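Local coordinates for xylanase and alpha-amylase inhibitor protein (PDB 3MU7) that inhibits xylanase and alpha-amylase, although its TIM-barrel fold is that of the family 18 glycosyl hydrolases, at residues I31-L35 and A45-S49; N36-Q42 and A78-L83; L83-A89 and S131-L136; A93-H97 and I139-F143; D122-E126 and F174-Q180. One frame throughout, in Å; residues are numbered along the deposited sequence.

Contact 1: residues I31-L35 and A45-S49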
# COMPACT_ATOMS: atom_id res chain seq x y z
N ILE A 31 2.46 -0.66 5.50
CA ILE A 31 1.39 -1.40 4.87
C ILE A 31 1.70 -2.89 4.99
O ILE A 31 2.63 -3.40 4.36
CB ILE A 31 1.24 -1.03 3.38
CG1 ILE A 31 1.22 0.50 3.18
CG2 ILE A 31 0.00 -1.70 2.80
CD1 ILE A 31 1.52 0.93 1.74
N ILE A 32 0.92 -3.57 5.82
CA ILE A 32 1.10 -5.01 6.01
C ILE A 32 0.51 -5.76 4.82
O ILE A 32 -0.69 -5.64 4.54
CB ILE A 32 0.42 -5.49 7.31
CG1 ILE A 32 0.98 -4.78 8.54
CG2 ILE A 32 0.56 -7.02 7.44
CD1 ILE A 32 0.11 -4.94 9.77
N GLY A 33 1.35 -6.52 4.10
CA GLY A 33 0.86 -7.31 2.98
C GLY A 33 1.08 -8.79 3.24
O GLY A 33 2.14 -9.16 3.75
N PHE A 34 0.12 -9.67 2.92
CA PHE A 34 -1.13 -9.38 2.21
C PHE A 34 -2.23 -10.33 2.66
O PHE A 34 -1.96 -11.49 3.03
CB PHE A 34 -0.97 -9.60 0.70
CG PHE A 34 -0.03 -8.64 0.06
CD1 PHE A 34 -0.48 -7.38 -0.34
CD2 PHE A 34 1.31 -8.96 -0.09
CE1 PHE A 34 0.40 -6.46 -0.90
CE2 PHE A 34 2.20 -8.04 -0.64
CZ PHE A 34 1.74 -6.79 -1.04
N LEU A 35 -3.47 -9.86 2.61
CA LEU A 35 -4.61 -10.77 2.58
C LEU A 35 -4.73 -11.18 1.11
O LEU A 35 -5.36 -10.48 0.31
CB LEU A 35 -5.89 -10.10 3.08
CG LEU A 35 -7.05 -11.06 3.31
CD1 LEU A 35 -6.93 -11.73 4.67
CD2 LEU A 35 -8.40 -10.36 3.19
N ALA A 45 -7.58 -15.56 3.81
CA ALA A 45 -6.31 -15.95 4.40
C ALA A 45 -5.23 -14.91 4.16
O ALA A 45 -5.19 -14.27 3.10
CB ALA A 45 -5.86 -17.32 3.88
N LEU A 46 -4.39 -14.74 5.17
CA LEU A 46 -3.21 -13.91 5.10
C LEU A 46 -2.02 -14.71 4.59
O LEU A 46 -1.85 -15.88 4.95
CB LEU A 46 -2.88 -13.40 6.49
CG LEU A 46 -3.83 -12.39 7.12
CD1 LEU A 46 -3.59 -12.33 8.62
CD2 LEU A 46 -3.69 -11.00 6.49
N ASP A 47 -1.20 -14.07 3.77
CA ASP A 47 0.16 -14.54 3.55
C ASP A 47 1.05 -13.38 3.95
O ASP A 47 1.28 -12.46 3.15
CB ASP A 47 0.39 -14.96 2.10
CG ASP A 47 1.79 -15.51 1.87
OD1 ASP A 47 2.66 -15.38 2.75
OD2 ASP A 47 2.01 -16.08 0.77
N ILE A 48 1.52 -13.42 5.19
CA ILE A 48 2.45 -12.42 5.71
C ILE A 48 3.80 -13.09 5.98
O ILE A 48 4.43 -12.86 7.01
CB ILE A 48 1.88 -11.67 6.95
CG1 ILE A 48 1.41 -12.64 8.04
CG2 ILE A 48 0.74 -10.75 6.52
CD1 ILE A 48 1.10 -11.96 9.37
N SER A 49 4.21 -13.94 5.05
CA SER A 49 5.54 -14.55 5.04
C SER A 49 5.90 -15.24 6.36
O SER A 49 7.03 -15.12 6.86
CB SER A 49 6.61 -13.53 4.65
OG SER A 49 6.27 -12.90 3.43
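F34 and D47 are joined by a reciprocal pair of backbone hydrogen bonds: F34 N donates to D47 O at 3.0 Å, and D47 N returns a bond to F34 O at 2.8 Å. A weaker CA-H...O contact adds L46 CA to the same oxygen, F34 O, at 3.4 Å. These bonds close a beta hairpin on strand 29-37 of the family 18 TIM barrel. The peptide before F34 is cis, a non-proline cis bond like those known in hevamine-type chitinases; the F34 ring leads away from 45-49 and meets H124 edge-to-face. Glycine suits position 33, since a CB there would collide with F34 CE2. Apolar contacts lie beside the bonds. I48 CG2 touches I32 CG2 at 3.8 Å and also rests on G33 O at 3.5 Å; branched isoleucines can offer a methyl close to the backbone. With CG anti to its own backbone N (chi1 -169°), L35 carries CD1 to L46 CD2, 3.8 Å away, and over A45 O. At the exposed end, D47 OD1 accepts from S49 N at 3.1 Å, an Asx turn that bends the chain after the hairpin.

Contact 2: residues N36-Q42 and A78-L83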
# COMPACT_ATOMS: atom_id res chain seq x y z
N ASN A 36 -4.08 -12.29 0.77
CA ASN A 36 -3.92 -12.69 -0.62
C ASN A 36 -4.88 -13.78 -1.08
O ASN A 36 -4.78 -14.25 -2.22
CB ASN A 36 -2.48 -13.13 -0.88
CG ASN A 36 -2.20 -14.51 -0.35
OD1 ASN A 36 -2.80 -14.95 0.63
ND2 ASN A 36 -1.28 -15.22 -1.01
N THR A 37 -5.79 -14.17 -0.19
CA THR A 37 -6.74 -15.24 -0.47
C THR A 37 -8.12 -14.77 -0.05
O THR A 37 -8.34 -14.45 1.11
CB THR A 37 -6.37 -16.51 0.32
OG1 THR A 37 -5.02 -16.88 0.01
CG2 THR A 37 -7.30 -17.66 -0.04
N PHE A 38 -9.02 -14.71 -1.03
CA PHE A 38 -10.43 -14.41 -0.80
C PHE A 38 -11.21 -14.60 -2.08
O PHE A 38 -10.62 -14.69 -3.15
CB PHE A 38 -10.65 -12.99 -0.25
CG PHE A 38 -10.04 -11.88 -1.08
CD1 PHE A 38 -10.67 -11.42 -2.24
CD2 PHE A 38 -8.85 -11.29 -0.69
CE1 PHE A 38 -10.11 -10.38 -2.99
CE2 PHE A 38 -8.30 -10.25 -1.44
CZ PHE A 38 -8.92 -9.80 -2.59
N GLY A 39 -12.53 -14.66 -1.95
CA GLY A 39 -13.42 -14.75 -3.10
C GLY A 39 -13.55 -16.14 -3.67
O GLY A 39 -12.72 -17.02 -3.40
N GLY A 40 -14.60 -16.33 -4.46
CA GLY A 40 -14.84 -17.59 -5.16
C GLY A 40 -14.81 -18.81 -4.26
O GLY A 40 -14.07 -19.76 -4.51
N GLY A 41 -15.60 -18.75 -3.19
CA GLY A 41 -15.76 -19.89 -2.29
C GLY A 41 -14.62 -20.15 -1.33
O GLY A 41 -14.70 -21.05 -0.50
N GLN A 42 -13.54 -19.37 -1.43
CA GLN A 42 -12.42 -19.49 -0.51
C GLN A 42 -12.68 -18.78 0.81
O GLN A 42 -13.40 -17.78 0.86
CB GLN A 42 -11.14 -18.93 -1.12
CG GLN A 42 -10.49 -19.85 -2.13
CD GLN A 42 -9.28 -19.22 -2.76
OE1 GLN A 42 -8.17 -19.73 -2.64
NE2 GLN A 42 -9.48 -18.10 -3.44
N ALA A 78 0.66 -11.60 -6.38
CA ALA A 78 -0.01 -12.79 -6.89
C ALA A 78 -0.77 -13.44 -5.74
O ALA A 78 -0.62 -13.07 -4.58
CB ALA A 78 1.00 -13.75 -7.50
N GLY A 79 -1.61 -14.42 -6.07
CA GLY A 79 -2.34 -15.13 -5.04
C GLY A 79 -3.73 -15.47 -5.52
O GLY A 79 -4.22 -14.89 -6.50
N PRO A 80 -4.39 -16.42 -4.84
CA PRO A 80 -5.71 -16.87 -5.23
C PRO A 80 -6.76 -15.93 -4.65
O PRO A 80 -7.49 -16.29 -3.71
CB PRO A 80 -5.80 -18.26 -4.60
CG PRO A 80 -4.97 -18.16 -3.38
CD PRO A 80 -3.89 -17.15 -3.65
N TYR A 81 -6.79 -14.72 -5.17
CA TYR A 81 -7.81 -13.78 -4.77
C TYR A 81 -8.60 -13.34 -5.98
O TYR A 81 -8.04 -13.16 -7.07
CB TYR A 81 -7.22 -12.59 -4.01
CG TYR A 81 -6.24 -11.71 -4.76
CD1 TYR A 81 -6.69 -10.64 -5.54
CD2 TYR A 81 -4.87 -11.93 -4.66
CE1 TYR A 81 -5.80 -9.82 -6.21
CE2 TYR A 81 -3.96 -11.11 -5.33
CZ TYR A 81 -4.43 -10.06 -6.11
OH TYR A 81 -3.55 -9.23 -6.76
N SER A 82 -9.90 -13.20 -5.79
CA SER A 82 -10.78 -12.71 -6.83
C SER A 82 -12.02 -12.17 -6.15
O SER A 82 -12.26 -12.44 -4.98
CB SER A 82 -11.16 -13.83 -7.80
OG SER A 82 -11.89 -14.84 -7.15
N LEU A 83 -12.79 -11.40 -6.90
CA LEU A 83 -13.94 -10.74 -6.34
C LEU A 83 -14.98 -10.58 -7.42
O LEU A 83 -15.41 -9.47 -7.75
CB LEU A 83 -13.50 -9.39 -5.77
CG LEU A 83 -14.38 -8.95 -4.60
CD1 LEU A 83 -14.00 -9.67 -3.32
CD2 LEU A 83 -14.29 -7.45 -4.44
O HOH W 1 0.62 -14.63 -2.97
O HOH W 2 -10.44 -16.39 -5.60
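F38 lays one ring face over the CB of Y81, which stands 3.6 Å from the ring centroid in a CH-pi contact. Both side chains run the same way, each CG lying between its backbone N and carbonyl carbon (chi1 55° in F38), while F38 CD1 reaches L83 CD1 at 3.9 Å. With an alanine in place of F38, Y81 CB would probably lose the ring face it packs on and L83 CD1 a neighbour. The backbones are tied by S82 N to F38 O, 3.1 Å. P80 O is gripped by Q42 NE2 at 2.7 Å and weakly by F38 N; an extended glutamine can cross the proline. Glycine fits position 39 because any CB would strike S82 O. Water joins N36 ND2 to A78 O, and a second water bonds F38 O and S82 OG. The Y81 hydroxyl leaves the contact to bond G76 O and E126 N. In these TIM-barrel loops F38 O and P80 O each take two partners, one weak, which probably limits movement.

Contact 3: residues L83-A89 and S131-L136. With PEG (di(hydroxyethyl)ether), chain D; PEG (di(hydroxyethyl)ether), chain C.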
# COMPACT_ATOMS: atom_id res chain seq x y z
N LEU A 83 -12.79 -11.40 -6.90
CA LEU A 83 -13.94 -10.74 -6.34
C LEU A 83 -14.98 -10.58 -7.42
O LEU A 83 -15.41 -9.47 -7.75
CB LEU A 83 -13.50 -9.39 -5.77
CG LEU A 83 -14.38 -8.95 -4.60
CD1 LEU A 83 -14.00 -9.67 -3.32
CD2 LEU A 83 -14.29 -7.45 -4.44
N ASP A 84 -15.39 -11.71 -7.98
CA ASP A 84 -16.29 -11.74 -9.13
C ASP A 84 -17.76 -11.47 -8.81
O ASP A 84 -18.46 -10.89 -9.64
CB ASP A 84 -16.14 -13.05 -9.91
CG ASP A 84 -14.76 -13.21 -10.55
OD1 ASP A 84 -14.21 -12.21 -11.05
OD2 ASP A 84 -14.25 -14.34 -10.57
N SER A 85 -18.25 -11.89 -7.63
CA SER A 85 -19.67 -11.69 -7.30
C SER A 85 -19.90 -10.53 -6.34
O SER A 85 -19.01 -10.15 -5.58
CB SER A 85 -20.31 -12.96 -6.73
OG SER A 85 -20.00 -13.14 -5.36
N ARG A 86 -21.11 -9.97 -6.36
CA ARG A 86 -21.48 -8.93 -5.42
C ARG A 86 -21.40 -9.43 -3.99
O ARG A 86 -20.95 -8.71 -3.10
CB ARG A 86 -22.89 -8.40 -5.72
CG ARG A 86 -22.98 -7.59 -7.00
CD ARG A 86 -24.39 -7.05 -7.22
NE ARG A 86 -24.87 -6.24 -6.10
CZ ARG A 86 -24.70 -4.93 -5.98
NH1 ARG A 86 -24.06 -4.24 -6.92
NH2 ARG A 86 -25.17 -4.30 -4.92
N ASN A 87 -21.79 -10.69 -3.78
CA ASN A 87 -21.70 -11.30 -2.46
C ASN A 87 -20.25 -11.37 -1.96
O ASN A 87 -20.00 -11.11 -0.78
CB ASN A 87 -22.35 -12.69 -2.43
CG ASN A 87 -22.46 -13.24 -1.03
OD1 ASN A 87 -23.18 -12.70 -0.19
ND2 ASN A 87 -21.72 -14.31 -0.76
N ASP A 88 -19.31 -11.70 -2.85
CA ASP A 88 -17.88 -11.68 -2.50
C ASP A 88 -17.46 -10.31 -1.95
O ASP A 88 -16.73 -10.23 -0.96
CB ASP A 88 -17.00 -12.02 -3.71
CG ASP A 88 -16.99 -13.51 -4.04
OD1 ASP A 88 -17.51 -14.34 -3.27
OD2 ASP A 88 -16.42 -13.85 -5.10
N ALA A 89 -17.92 -9.24 -2.60
CA ALA A 89 -17.58 -7.88 -2.18
C ALA A 89 -18.15 -7.56 -0.80
O ALA A 89 -17.44 -7.05 0.06
CB ALA A 89 -18.04 -6.86 -3.21
N SER A 131 -13.73 -6.19 -11.73
CA SER A 131 -14.54 -7.18 -11.00
C SER A 131 -15.64 -6.43 -10.21
O SER A 131 -16.34 -5.62 -10.68
CB SER A 131 -13.58 -7.98 -9.98
OG SER A 131 -12.47 -8.48 -10.71
N GLN A 132 -15.68 -6.76 -8.94
CA GLN A 132 -16.59 -6.09 -8.00
C GLN A 132 -15.85 -5.22 -6.99
O GLN A 132 -16.36 -4.93 -5.90
CB GLN A 132 -17.52 -7.09 -7.31
CG GLN A 132 -18.48 -7.80 -8.27
CD GLN A 132 -19.60 -6.91 -8.81
OE1 GLN A 132 -19.83 -5.80 -8.32
NE2 GLN A 132 -20.32 -7.41 -9.81
N TYR A 133 -14.64 -4.79 -7.34
CA TYR A 133 -13.85 -3.94 -6.45
C TYR A 133 -14.48 -2.57 -6.19
O TYR A 133 -14.29 -2.01 -5.11
CB TYR A 133 -12.39 -3.84 -6.90
CG TYR A 133 -11.65 -5.14 -6.72
CD1 TYR A 133 -11.34 -5.95 -7.81
CD2 TYR A 133 -11.29 -5.57 -5.45
CE1 TYR A 133 -10.68 -7.16 -7.63
CE2 TYR A 133 -10.64 -6.78 -5.25
CZ TYR A 133 -10.33 -7.56 -6.34
OH TYR A 133 -9.68 -8.75 -6.14
N GLN A 134 -15.23 -2.04 -7.16
CA GLN A 134 -15.97 -0.81 -6.93
C GLN A 134 -17.00 -0.99 -5.80
O GLN A 134 -17.09 -0.15 -4.91
CB GLN A 134 -16.63 -0.29 -8.21
CG GLN A 134 -17.47 0.97 -8.03
CD GLN A 134 -16.65 2.22 -7.72
OE1 GLN A 134 -15.42 2.21 -7.74
NE2 GLN A 134 -17.34 3.31 -7.44
N LEU A 135 -17.75 -2.08 -5.84
CA LEU A 135 -18.70 -2.37 -4.77
C LEU A 135 -18.00 -2.56 -3.42
O LEU A 135 -18.48 -2.07 -2.40
CB LEU A 135 -19.57 -3.59 -5.11
CG LEU A 135 -20.63 -4.00 -4.07
CD1 LEU A 135 -21.62 -2.88 -3.77
CD2 LEU A 135 -21.36 -5.24 -4.53
N LEU A 136 -16.87 -3.27 -3.41
CA LEU A 136 -16.10 -3.42 -2.19
C LEU A 136 -15.71 -2.06 -1.61
O LEU A 136 -15.91 -1.80 -0.42
CB LEU A 136 -14.84 -4.25 -2.44
CG LEU A 136 -13.87 -4.37 -1.26
CD1 LEU A 136 -14.50 -5.12 -0.10
CD2 LEU A 136 -12.59 -5.04 -1.70
C1 PEG D . -24.37 -12.29 -6.73
O1 PEG D . -23.66 -12.18 -5.49
C2 PEG D . -24.18 -11.02 -7.57
O2 PEG D . -22.95 -11.01 -8.31
C1 PEG C . -22.43 -1.07 -6.84
O1 PEG C . -23.70 -1.17 -7.38
C2 PEG C . -21.54 -0.40 -7.82
O2 PEG C . -20.74 -1.43 -8.17
O HOH W 3 -11.56 -10.60 -9.44
O HOH W 4 -12.55 -10.82 -13.26
O HOH W 5 -22.28 -4.74 -8.96
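R86 spreads its guanidinium over an aliphatic leucine: L135 CD2 sits above the centre of one face, 3.7 Å from R86 CZ, and a bend at chi3 (56°) helps to turn the flat group across it. At the edge, R86 NH1 donates to O1 of one di(hydroxyethyl)ether, probably from the crystallisation liquor, at 3.1 Å. A second such molecule bonds the first turn of helix 86-101 through R86 N and N87 N, while S85 OG caps D88 N at 3.0 Å, as serine does well at an N-cap. Deeper in, L83 offers CB and CD2 to one face of the Y133 ring, CD2 lying 3.7 Å from Y133 CD2. A serine in this tyrosine's place would probably open a gap beside L83 CB and CD2, though CD2 would keep L136 CB. Helices 86-101 and 133-144, neighbours on the outside of the TIM barrel, meet here at their N-terminal ends, where small A89 packs its CB 3.9 Å from L135 CD2. Q132 N donates to L83 O at 3.0 Å just before the second helix. An apolar seam thus has a polar margin, where waters bridge R86 NH1 to Q132 OE1 and S131 OG to L83 N.

Contact 4: residues A93-H97 and I139-F143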
# COMPACT_ATOMS: atom_id res chain seq x y z
N ALA A 93 -15.90 -6.94 2.55
CA ALA A 93 -16.07 -5.68 3.26
C ALA A 93 -16.39 -5.88 4.73
O ALA A 93 -15.78 -5.28 5.61
CB ALA A 93 -17.13 -4.82 2.59
N VAL A 94 -17.35 -6.77 5.01
CA VAL A 94 -17.77 -7.04 6.39
C VAL A 94 -16.64 -7.69 7.18
O VAL A 94 -16.36 -7.31 8.32
CB VAL A 94 -19.06 -7.89 6.43
CG1 VAL A 94 -19.37 -8.38 7.84
CG2 VAL A 94 -20.23 -7.07 5.88
N TYR A 95 -15.97 -8.66 6.56
CA TYR A 95 -14.84 -9.34 7.20
C TYR A 95 -13.75 -8.34 7.60
O TYR A 95 -13.27 -8.37 8.73
CB TYR A 95 -14.28 -10.40 6.25
CG TYR A 95 -12.96 -11.00 6.68
CD1 TYR A 95 -12.91 -12.02 7.63
CD2 TYR A 95 -11.76 -10.56 6.12
CE1 TYR A 95 -11.69 -12.57 8.03
CE2 TYR A 95 -10.55 -11.11 6.51
CZ TYR A 95 -10.52 -12.11 7.45
OH TYR A 95 -9.31 -12.64 7.82
N LEU A 96 -13.37 -7.46 6.67
CA LEU A 96 -12.35 -6.46 6.95
C LEU A 96 -12.78 -5.50 8.04
O LEU A 96 -12.01 -5.18 8.94
CB LEU A 96 -11.99 -5.69 5.69
CG LEU A 96 -11.30 -6.48 4.59
CD1 LEU A 96 -11.22 -5.63 3.32
CD2 LEU A 96 -9.90 -6.97 5.02
N HIS A 97 -14.02 -5.06 7.96
CA HIS A 97 -14.55 -4.11 8.93
C HIS A 97 -14.60 -4.67 10.34
O HIS A 97 -14.10 -4.03 11.26
CB HIS A 97 -15.93 -3.65 8.49
CG HIS A 97 -16.42 -2.44 9.21
ND1 HIS A 97 -17.70 -2.37 9.68
CD2 HIS A 97 -15.85 -1.26 9.46
CE1 HIS A 97 -17.88 -1.20 10.23
NE2 HIS A 97 -16.77 -0.51 10.16
N ILE A 139 -18.79 -0.23 -0.16
CA ILE A 139 -19.23 -0.70 1.14
C ILE A 139 -18.25 -0.28 2.24
O ILE A 139 -18.67 0.21 3.29
CB ILE A 139 -19.49 -2.23 1.14
CG1 ILE A 139 -20.55 -2.59 0.09
CG2 ILE A 139 -19.95 -2.68 2.53
CD1 ILE A 139 -20.74 -4.07 -0.12
N LEU A 140 -16.95 -0.43 1.99
CA LEU A 140 -15.97 0.05 2.95
C LEU A 140 -16.09 1.56 3.18
O LEU A 140 -16.02 2.03 4.31
CB LEU A 140 -14.55 -0.30 2.52
CG LEU A 140 -14.17 -1.78 2.60
CD1 LEU A 140 -12.85 -2.01 1.92
CD2 LEU A 140 -14.11 -2.27 4.05
N SER A 141 -16.29 2.31 2.10
CA SER A 141 -16.45 3.76 2.20
C SER A 141 -17.70 4.12 3.00
O SER A 141 -17.68 5.06 3.79
CB SER A 141 -16.46 4.39 0.81
OG SER A 141 -16.58 5.79 0.89
N SER A 142 -18.78 3.36 2.82
CA SER A 142 -19.98 3.51 3.64
C SER A 142 -19.65 3.34 5.13
O SER A 142 -20.11 4.11 5.97
CB SER A 142 -21.05 2.51 3.22
OG SER A 142 -22.22 2.63 4.02
N PHE A 143 -18.84 2.33 5.44
CA PHE A 143 -18.40 2.09 6.82
C PHE A 143 -17.54 3.24 7.35
O PHE A 143 -17.62 3.57 8.53
CB PHE A 143 -17.62 0.77 6.92
CG PHE A 143 -18.45 -0.46 6.65
CD1 PHE A 143 -19.83 -0.47 6.84
CD2 PHE A 143 -17.84 -1.64 6.23
CE1 PHE A 143 -20.58 -1.62 6.59
CE2 PHE A 143 -18.57 -2.79 5.99
CZ PHE A 143 -19.94 -2.78 6.17
O HOH W 6 -16.16 2.29 10.55
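F143 lies flat against H97. CB sits over one face of the imidazole in a CH-pi contact; CG comes above the centre of that ring; CD2 makes the closest approach, 3.4 Å from H97 CG. CD1 stays by H97 CE1, CE2 lies against H97 CB and near A93 O, and CZ reaches V94 CG2 at 4.3 Å. The two rings form an offset stack, with centroids 4.0 Å apart and planes only 13° from parallel. The opposite face of F143 is met by I139 O, one turn back, so both faces are covered, which probably limits rotation of the ring. H97 takes part through its CG anti to the backbone N (chi1 -166°), which extends the ring across to F143, and a water lies 2.9 Å from H97 NE2 and donates to F143 O. Histidine suits this place, stacking while its edge meets water. Alanine suits position 93, where its CB already touches I139 CG2 at 3.5 Å. The helix segments cross at -38°, their axes 9.9 Å apart, as neighbours on the outside of the TIM barrel. L96 reaches inward to L72 and I74 of strand 69-76 and to L35, and L140 rests on F123 of strand 120-125.

Contact 5: residues D122-E126 and F174-Q180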
# COMPACT_ATOMS: atom_id res chain seq x y z
N ASP A 122 -5.51 -1.13 2.07
CA ASP A 122 -4.80 -0.84 0.83
C ASP A 122 -5.21 -1.85 -0.25
O ASP A 122 -5.12 -3.06 -0.04
CB ASP A 122 -3.30 -0.92 1.09
CG ASP A 122 -2.47 -0.74 -0.16
OD1 ASP A 122 -2.52 0.35 -0.76
OD2 ASP A 122 -1.74 -1.69 -0.51
N PHE A 123 -5.66 -1.35 -1.39
CA PHE A 123 -6.08 -2.19 -2.52
C PHE A 123 -4.88 -2.43 -3.43
O PHE A 123 -4.55 -1.59 -4.28
CB PHE A 123 -7.17 -1.49 -3.35
CG PHE A 123 -8.57 -1.54 -2.77
CD1 PHE A 123 -9.64 -1.84 -3.60
CD2 PHE A 123 -8.82 -1.25 -1.42
CE1 PHE A 123 -10.95 -1.85 -3.11
CE2 PHE A 123 -10.13 -1.27 -0.93
CZ PHE A 123 -11.19 -1.57 -1.77
N HIS A 124 -4.20 -3.55 -3.25
CA HIS A 124 -3.06 -3.92 -4.11
C HIS A 124 -3.53 -5.01 -5.08
O HIS A 124 -3.01 -6.13 -5.10
CB HIS A 124 -1.88 -4.38 -3.24
CG HIS A 124 -0.56 -4.46 -3.96
ND1 HIS A 124 0.50 -3.65 -3.63
CD2 HIS A 124 -0.13 -5.27 -4.96
CE1 HIS A 124 1.53 -3.95 -4.40
NE2 HIS A 124 1.18 -4.93 -5.21
N ILE A 125 -4.52 -4.66 -5.89
CA ILE A 125 -5.16 -5.60 -6.80
C ILE A 125 -4.39 -5.65 -8.10
O ILE A 125 -4.38 -4.67 -8.87
CB ILE A 125 -6.65 -5.23 -7.04
CG1 ILE A 125 -7.40 -5.07 -5.70
CG2 ILE A 125 -7.32 -6.24 -7.97
CD1 ILE A 125 -7.26 -6.25 -4.72
N GLU A 126 -3.75 -6.78 -8.35
CA GLU A 126 -2.81 -6.93 -9.45
C GLU A 126 -3.35 -7.79 -10.59
O GLU A 126 -2.71 -7.89 -11.64
CB GLU A 126 -1.48 -7.48 -8.92
CG GLU A 126 -0.29 -7.33 -9.87
CD GLU A 126 0.16 -5.86 -10.10
OE1 GLU A 126 0.48 -5.16 -9.08
OE2 GLU A 126 0.20 -5.45 -11.24
N PHE A 174 -10.36 6.82 -2.96
CA PHE A 174 -9.09 6.60 -2.25
C PHE A 174 -8.52 7.88 -1.66
O PHE A 174 -8.43 8.91 -2.34
CB PHE A 174 -8.06 5.91 -3.14
CG PHE A 174 -8.49 4.55 -3.59
CD1 PHE A 174 -8.82 4.32 -4.92
CD2 PHE A 174 -8.58 3.49 -2.68
CE1 PHE A 174 -9.24 3.06 -5.33
CE2 PHE A 174 -8.99 2.24 -3.09
CZ PHE A 174 -9.32 2.02 -4.42
N ASP A 175 -8.14 7.80 -0.39
CA ASP A 175 -7.46 8.89 0.29
C ASP A 175 -6.08 9.14 -0.27
O ASP A 175 -5.60 10.27 -0.28
CB ASP A 175 -7.37 8.57 1.78
CG ASP A 175 -8.72 8.44 2.41
OD1 ASP A 175 -9.40 9.48 2.57
OD2 ASP A 175 -9.14 7.31 2.72
N ALA A 176 -5.43 8.07 -0.73
CA ALA A 176 -4.10 8.15 -1.31
C ALA A 176 -3.91 6.98 -2.24
O ALA A 176 -4.51 5.92 -2.08
CB ALA A 176 -3.03 8.13 -0.23
N ILE A 177 -3.07 7.19 -3.24
CA ILE A 177 -2.62 6.09 -4.07
C ILE A 177 -1.10 6.14 -4.16
O ILE A 177 -0.51 7.22 -4.11
CB ILE A 177 -3.26 6.11 -5.47
CG1 ILE A 177 -2.67 7.21 -6.34
CG2 ILE A 177 -4.79 6.16 -5.37
CD1 ILE A 177 -3.17 7.17 -7.76
N TRP A 178 -0.48 4.97 -4.22
CA TRP A 178 0.95 4.87 -4.51
C TRP A 178 1.07 4.10 -5.81
O TRP A 178 0.68 2.93 -5.90
CB TRP A 178 1.76 4.19 -3.39
CG TRP A 178 0.92 3.58 -2.32
CD1 TRP A 178 0.31 2.36 -2.36
CD2 TRP A 178 0.59 4.17 -1.06
NE1 TRP A 178 -0.39 2.16 -1.19
CE2 TRP A 178 -0.24 3.25 -0.38
CE3 TRP A 178 0.90 5.38 -0.44
CZ2 TRP A 178 -0.75 3.51 0.90
CZ3 TRP A 178 0.38 5.64 0.83
CH2 TRP A 178 -0.43 4.71 1.48
N VAL A 179 1.57 4.79 -6.82
CA VAL A 179 1.71 4.20 -8.15
C VAL A 179 3.01 3.41 -8.20
O VAL A 179 4.07 3.92 -7.81
CB VAL A 179 1.70 5.31 -9.23
CG1 VAL A 179 1.83 4.71 -10.61
CG2 VAL A 179 0.42 6.15 -9.13
N GLN A 180 2.94 2.18 -8.71
CA GLN A 180 4.13 1.35 -8.82
C GLN A 180 4.94 1.73 -10.05
O GLN A 180 4.67 1.26 -11.16
CB GLN A 180 3.74 -0.12 -8.91
CG GLN A 180 2.94 -0.65 -7.74
CD GLN A 180 2.57 -2.09 -7.95
OE1 GLN A 180 3.44 -2.95 -8.11
NE2 GLN A 180 1.28 -2.38 -7.98
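W178 NE1 donates to D122 OD1 at 2.8 Å with an N-H...O angle of 155°, and Q180 NE2 donates to E126 OE1 at 3.1 Å. D122 and E126 belong to the DGxDxDxE signature of family 18 TIM barrels, whose glutamate is the general acid in active chitinases; H124 stands where that signature has its last aspartate, which is consistent with an inhibitor rather than an enzyme. The indole N-H meets D122 OD1 from above the carboxylate plane. D122 OD1 also meets T153, and OD2 meets Y8 and S73, so several donors surround this buried acid. W178 has a nearly eclipsed first torsion (chi1 9°), probably strained, which the bond to D122 may help to hold. The Q180 amide approaches E126 OE1 on its syn lone pair, the two flat groups almost perpendicular, and the same nitrogen bonds A155 O. A glutamine chain extended beyond CG reaches across strand 151-154, which separates strands 120-125 and 176-180. H124 crosses Q180 at about a right angle, its NE2 3.8 Å from Q180 NE2; its ND1 pairs with Y8. Outside the sheet, F174 and F123 form a T-shaped pair, planes 73° apart and centroids 5.2 Å apart; F123 lies under helix 133-144, and F174 packs on strand 151-154. The edge of F174 meets the face of F123, CE2 lying 3.8 Å from F123 CG.

In the fold
Contacts 1 and 5 meet inside the barrel, their centres 15 Å apart, where F34 CE1 lies 3.8 Å from H124 CG beside the site that is catalytic in active family 18 enzymes. Contact 2 reaches this region through the probable hydrogen bond from E126 N to Y81 OH, 2.9 Å, and continues contact 1 along strand 29-37. It shares L83 with contact 3, 11 Å away, and G40 N probably bonds D88 OD2 at 3.1 Å. Contacts 3 and 4, 12 Å apart, are successive parts of one helix pair. Both rest on strand 120-125 of contact 5: L136 CD2 is 3.7 Å from F123 CZ, and L140 CD1 is 4.0 Å from F123 CE2.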